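Local coordinates for KLLA0F20702p (Kluyveromyces lactis, PDB 5Y5A), which probably helps recruit telomerase to chromosome ends, as the yeast telomerase subunit Est1, by binding the telomere protein Cdc13, at residues Phe12-Gln16 against Leu84-Val89; Phe97-Arg101 against Leu119-Leu123. All coordinates share one frame; numbering follows the deposited sequence.

Interaction 1 of 2, residues Phe12-Gln16 against Leu84-Val89; sequences FSGFQ and LTWKHV
Phe12 drives its ring into a hole on helix 78-105 lined by Leu84, Thr85, His88 and Val89. CB of Leu84 lies over one face in a CH-pi contact, 3.6 Å from the ring centroid, while OG1 of Thr85 comes to the rim, 3.2 Å from CE2 of Phe12. That hydroxyl is hydrogen-bonded to the backbone O of Ile81, so the ring meets an oxygen that already has a polar partner. Next to the ring, CG2 of Val89 rests against CB of Phe15 at 3.9 Å. Phe12 is thus a single knob between two helices of the alpha-helical, TPR-like N-terminal part of Est1, with local axes 8.4 Å apart at their closest and crossing at -34°. One polar link accompanies it: ND1 of His88 donates to OE1 of Gln16 over 2.6 Å, bent to 148° at the hydrogen; the oxygen lies out of the imidazole plane, and ND1 approaches it nearly in line with the C=O bond. Gln16 reaches it with CG anti to the backbone N (chi1 -176°) and an extended chain beyond. Behind the knob, Phe15 CD2 lies over the Phe12 face opposite Leu84; Ile45 and Met48 of helix 33-53 also touch Phe12.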
loop_
_atom_site.group_PDB
_atom_site.type_symbol
_atom_site.label_atom_id
_atom_site.label_comp_id
_atom_site.label_asym_id
_atom_site.label_seq_id
_atom_site.Cartn_x
_atom_site.Cartn_y
_atom_site.Cartn_z
ATOM N N PHE A 12 -8.637 -24.726 18.763
ATOM C CA PHE A 12 -8.063 -24.623 17.426
ATOM C C PHE A 12 -6.708 -25.302 17.328
ATOM O O PHE A 12 -6.347 -25.827 16.275
ATOM C CB PHE A 12 -7.960 -23.160 17.002
ATOM C CG PHE A 12 -9.180 -22.669 16.292
ATOM C CD1 PHE A 12 -10.258 -22.170 17.003
ATOM C CD2 PHE A 12 -9.267 -22.744 14.914
ATOM C CE1 PHE A 12 -11.394 -21.734 16.350
ATOM C CE2 PHE A 12 -10.399 -22.309 14.253
ATOM C CZ PHE A 12 -11.464 -21.803 14.971
ATOM N N SER A 13 -5.961 -25.295 18.424
ATOM C CA SER A 13 -4.723 -26.053 18.489
ATOM C C SER A 13 -5.026 -27.526 18.232
ATOM O O SER A 13 -4.274 -28.220 17.547
ATOM C CB SER A 13 -4.045 -25.865 19.844
ATOM O OG SER A 13 -2.984 -26.786 20.011
ATOM N N GLY A 14 -6.149 -27.987 18.774
ATOM C CA GLY A 14 -6.603 -29.351 18.585
ATOM C C GLY A 14 -6.966 -29.671 17.148
ATOM O O GLY A 14 -6.745 -30.786 16.683
ATOM N N PHE A 15 -7.531 -28.698 16.441
ATOM C CA PHE A 15 -7.842 -28.881 15.031
ATOM C C PHE A 15 -6.556 -29.129 14.268
ATOM O O PHE A 15 -6.469 -30.043 13.446
ATOM C CB PHE A 15 -8.562 -27.662 14.455
ATOM C CG PHE A 15 -9.927 -27.437 15.028
ATOM C CD1 PHE A 15 -10.623 -28.474 15.611
ATOM C CD2 PHE A 15 -10.512 -26.185 14.982
ATOM C CE1 PHE A 15 -11.878 -28.269 16.141
ATOM C CE2 PHE A 15 -11.768 -25.977 15.511
ATOM C CZ PHE A 15 -12.450 -27.017 16.091
ATOM N N GLN A 16 -5.562 -28.294 14.555
ATOM C CA GLN A 16 -4.258 -28.386 13.917
ATOM C C GLN A 16 -3.652 -29.771 14.117
ATOM O O GLN A 16 -3.294 -30.441 13.149
ATOM C CB GLN A 16 -3.324 -27.307 14.464
ATOM C CG GLN A 16 -1.966 -27.244 13.790
ATOM C CD GLN A 16 -1.186 -26.008 14.180
ATOM O OE1 GLN A 16 -1.766 -24.961 14.462
ATOM N NE2 GLN A 16 0.137 -26.122 14.204
ATOM N N LEU A 84 -7.785 -17.737 13.869
ATOM C CA LEU A 84 -7.395 -19.050 14.368
ATOM C C LEU A 84 -7.663 -20.140 13.327
ATOM O O LEU A 84 -7.015 -21.195 13.325
ATOM C CB LEU A 84 -8.137 -19.375 15.665
ATOM C CG LEU A 84 -7.721 -18.594 16.911
ATOM C CD1 LEU A 84 -8.609 -18.968 18.081
ATOM C CD2 LEU A 84 -6.261 -18.851 17.246
ATOM N N THR A 85 -8.629 -19.881 12.451
ATOM C CA THR A 85 -8.976 -20.824 11.399
ATOM C C THR A 85 -7.878 -20.882 10.344
ATOM O O THR A 85 -7.443 -21.961 9.934
ATOM C CB THR A 85 -10.306 -20.453 10.732
ATOM O OG1 THR A 85 -11.368 -20.575 11.689
ATOM C CG2 THR A 85 -10.572 -21.376 9.555
ATOM N N TRP A 86 -7.431 -19.711 9.912
ATOM C CA TRP A 86 -6.333 -19.628 8.964
ATOM C C TRP A 86 -5.073 -20.252 9.535
ATOM O O TRP A 86 -4.474 -21.130 8.923
ATOM C CB TRP A 86 -6.058 -18.177 8.579
ATOM C CG TRP A 86 -4.864 -18.056 7.706
ATOM C CD1 TRP A 86 -3.648 -17.541 8.043
ATOM C CD2 TRP A 86 -4.759 -18.491 6.342
ATOM N NE1 TRP A 86 -2.792 -17.618 6.969
ATOM C CE2 TRP A 86 -3.448 -18.194 5.917
ATOM C CE3 TRP A 86 -5.644 -19.093 5.445
ATOM C CZ2 TRP A 86 -3.007 -18.482 4.626
ATOM C CZ3 TRP A 86 -5.202 -19.378 4.167
ATOM C CH2 TRP A 86 -3.896 -19.074 3.769
ATOM N N LYS A 87 -4.696 -19.801 10.729
ATOM C CA LYS A 87 -3.445 -20.198 11.366
ATOM C C LYS A 87 -3.348 -21.688 11.676
ATOM O O LYS A 87 -2.312 -22.304 11.439
ATOM C CB LYS A 87 -3.250 -19.405 12.659
ATOM C CG LYS A 87 -1.926 -19.652 13.352
ATOM C CD LYS A 87 -1.849 -18.851 14.635
ATOM C CE LYS A 87 -0.572 -19.136 15.397
ATOM N NZ LYS A 87 -0.544 -18.418 16.704
ATOM N N HIS A 88 -4.424 -22.263 12.203
ATOM C CA HIS A 88 -4.367 -23.616 12.741
ATOM C C HIS A 88 -4.964 -24.678 11.824
ATOM O O HIS A 88 -4.652 -25.863 11.949
ATOM C CB HIS A 88 -5.071 -23.662 14.094
ATOM C CG HIS A 88 -4.412 -22.818 15.139
ATOM N ND1 HIS A 88 -3.238 -23.185 15.759
ATOM C CD2 HIS A 88 -4.761 -21.623 15.669
ATOM C CE1 HIS A 88 -2.892 -22.253 16.629
ATOM N NE2 HIS A 88 -3.798 -21.294 16.593
ATOM N N VAL A 89 -5.826 -24.258 10.905
ATOM C CA VAL A 89 -6.502 -25.210 10.033
ATOM C C VAL A 89 -6.058 -25.077 8.582
ATOM O O VAL A 89 -5.611 -26.046 7.973
ATOM C CB VAL A 89 -8.028 -25.041 10.095
ATOM C CG1 VAL A 89 -8.704 -26.063 9.204
ATOM C CG2 VAL A 89 -8.514 -25.161 11.528
#

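Interaction 2 of 2, residues Phe97-Arg101 against Leu119-Leu123; sequences FQNWR and LNSIL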
loop_
_atom_site.group_PDB
_atom_site.type_symbol
_atom_site.label_atom_id
_atom_site.label_comp_id
_atom_site.label_asym_id
_atom_site.label_seq_id
_atom_site.Cartn_x
_atom_site.Cartn_y
_atom_site.Cartn_z
ATOM N N PHE A 97 1.064 -28.467 1.004
ATOM C CA PHE A 97 0.991 -28.510 -0.451
ATOM C C PHE A 97 2.145 -27.742 -1.095
ATOM O O PHE A 97 2.602 -28.097 -2.184
ATOM C CB PHE A 97 -0.349 -27.952 -0.931
ATOM C CG PHE A 97 -1.484 -28.920 -0.791
ATOM C CD1 PHE A 97 -2.039 -29.182 0.447
ATOM C CD2 PHE A 97 -1.993 -29.570 -1.900
ATOM C CE1 PHE A 97 -3.079 -30.080 0.576
ATOM C CE2 PHE A 97 -3.031 -30.470 -1.778
ATOM C CZ PHE A 97 -3.577 -30.723 -0.538
ATOM N N GLN A 98 2.651 -26.746 -0.392
ATOM C CA GLN A 98 3.768 -25.970 -0.874
ATOM C C GLN A 98 5.000 -26.842 -0.809
ATOM O O GLN A 98 5.646 -27.082 -1.807
ATOM C CB GLN A 98 3.950 -24.728 -0.012
ATOM C CG GLN A 98 5.013 -23.773 -0.507
ATOM C CD GLN A 98 4.667 -23.141 -1.829
ATOM O OE1 GLN A 98 3.728 -22.378 -1.927
ATOM N NE2 GLN A 98 5.442 -23.448 -2.851
ATOM N N ASN A 99 5.313 -27.317 0.380
ATOM C CA ASN A 99 6.460 -28.202 0.590
ATOM C C ASN A 99 6.492 -29.336 -0.414
ATOM O O ASN A 99 7.537 -29.671 -0.972
ATOM C CB ASN A 99 6.440 -28.784 2.003
ATOM C CG ASN A 99 6.635 -27.730 3.066
ATOM O OD1 ASN A 99 6.420 -26.541 2.823
ATOM N ND2 ASN A 99 7.049 -28.158 4.254
ATOM N N TRP A 100 5.325 -29.922 -0.639
ATOM C CA TRP A 100 5.201 -31.028 -1.562
ATOM C C TRP A 100 5.416 -30.563 -3.000
ATOM O O TRP A 100 6.100 -31.232 -3.769
ATOM C CB TRP A 100 3.836 -31.691 -1.408
ATOM C CG TRP A 100 3.911 -33.177 -1.395
ATOM C CD1 TRP A 100 3.863 -33.999 -0.299
ATOM C CD2 TRP A 100 4.064 -34.032 -2.527
ATOM N NE1 TRP A 100 3.968 -35.307 -0.686
ATOM C CE2 TRP A 100 4.092 -35.355 -2.051
ATOM C CE3 TRP A 100 4.174 -33.807 -3.903
ATOM C CZ2 TRP A 100 4.228 -36.441 -2.898
ATOM C CZ3 TRP A 100 4.310 -34.881 -4.734
ATOM C CH2 TRP A 100 4.334 -36.179 -4.231
ATOM N N ARG A 101 4.832 -29.424 -3.368
ATOM C CA ARG A 101 5.029 -28.872 -4.708
ATOM C C ARG A 101 6.505 -28.628 -4.980
ATOM O O ARG A 101 6.981 -28.778 -6.107
ATOM C CB ARG A 101 4.259 -27.563 -4.891
ATOM C CG ARG A 101 4.470 -26.929 -6.264
ATOM C CD ARG A 101 4.042 -25.469 -6.292
ATOM N NE ARG A 101 4.166 -24.892 -7.629
ATOM C CZ ARG A 101 5.237 -24.235 -8.064
ATOM N NH1 ARG A 101 6.287 -24.070 -7.266
ATOM N NH2 ARG A 101 5.257 -23.748 -9.300
ATOM N N LEU A 119 -1.259 -34.412 -6.842
ATOM C CA LEU A 119 -1.475 -33.569 -5.677
ATOM C C LEU A 119 -2.358 -32.373 -6.033
ATOM O O LEU A 119 -2.981 -31.774 -5.166
ATOM C CB LEU A 119 -0.147 -33.102 -5.089
ATOM C CG LEU A 119 -0.284 -32.149 -3.898
ATOM C CD1 LEU A 119 -0.981 -32.826 -2.716
ATOM C CD2 LEU A 119 1.074 -31.571 -3.502
ATOM N N ASN A 120 -2.423 -32.037 -7.315
ATOM C CA ASN A 120 -3.419 -31.081 -7.779
ATOM C C ASN A 120 -4.819 -31.688 -7.760
ATOM O O ASN A 120 -5.815 -30.971 -7.750
ATOM C CB ASN A 120 -3.087 -30.586 -9.185
ATOM C CG ASN A 120 -2.330 -29.279 -9.172
ATOM O OD1 ASN A 120 -2.387 -28.532 -8.199
ATOM N ND2 ASN A 120 -1.621 -28.991 -10.254
ATOM N N SER A 121 -4.893 -33.013 -7.755
ATOM C CA SER A 121 -6.185 -33.680 -7.727
ATOM C C SER A 121 -6.769 -33.684 -6.321
ATOM O O SER A 121 -7.948 -33.378 -6.136
ATOM C CB SER A 121 -6.075 -35.109 -8.251
ATOM O OG SER A 121 -7.329 -35.759 -8.159
ATOM N N ILE A 122 -5.948 -34.027 -5.332
ATOM C CA ILE A 122 -6.391 -34.013 -3.942
ATOM C C ILE A 122 -6.647 -32.577 -3.471
ATOM O O ILE A 122 -7.491 -32.340 -2.604
ATOM C CB ILE A 122 -5.365 -34.705 -3.006
ATOM C CG1 ILE A 122 -5.262 -36.204 -3.311
ATOM C CG2 ILE A 122 -5.721 -34.489 -1.552
ATOM C CD1 ILE A 122 -4.097 -36.900 -2.623
ATOM N N LEU A 123 -5.934 -31.620 -4.058
ATOM C CA LEU A 123 -6.121 -30.219 -3.703
ATOM C C LEU A 123 -7.510 -29.744 -4.099
ATOM O O LEU A 123 -8.173 -29.023 -3.351
ATOM C CB LEU A 123 -5.068 -29.336 -4.372
ATOM C CG LEU A 123 -5.332 -27.835 -4.217
ATOM C CD1 LEU A 123 -5.231 -27.425 -2.756
ATOM C CD2 LEU A 123 -4.393 -27.008 -5.080
#
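Two successive helices of the Est1 family region, 78-105 and 113-144, run antiparallel here as a helical hairpin, their local axes 166° apart in direction and 11.6 Å from each other at the closest. The large side chain of Phe97 bridges much of that separation. Its outer ring atoms carry the contact: CE2 of Phe97 meets CD1 of Leu119 at 3.3 Å and CB of Leu123 at 3.5 Å. Leu123 also sends CD1 over one face of the ring, 4.2 Å from the centroid and displaced toward the rim, a CH-pi contact. Leu119, with CG anti to the backbone N (chi1 177°), reaches across and divides its two methyls between two aromatic residues: CD1 goes to Phe97, and CD2 packs 3.5 Å from CB of Trp100 and approaches the indole obliquely near CE3. Pairing of consecutive antiparallel helices is the basic unit of TPR-type folds, consistent with the clan to which the Est1 family belongs, and no hydrogen bond crosses between the two segments. From helix 179-206, Met205 touches both Phe97 and Leu123, adding a third helix to the apolar cluster. Alongside, Arg101 directs its guanidinium group to a salt bridge with Asp210.

In the fold
From the N terminus, helix 7-21 is first to be engaged: interaction 1 brings it against the first half of helix 78-105, closing a loop of 67 residues that includes helix 33-53 and two unmodelled stretches. The chain then continues along helix 78-105 to interaction 2, which closes a much shorter connection, 17 residues, onto helix 113-144. The two loops follow in series, neither nested nor crossed; the contact centres lie about 20 Å apart, and their nearest atoms about 9 Å. Helix 78-105 is thus shared: its first half packs on helix 7-21 and its second half pairs with helix 113-144. Helix 179-206 lies beside both regions, touching Trp86 near interaction 1 and Phe97 at interaction 2.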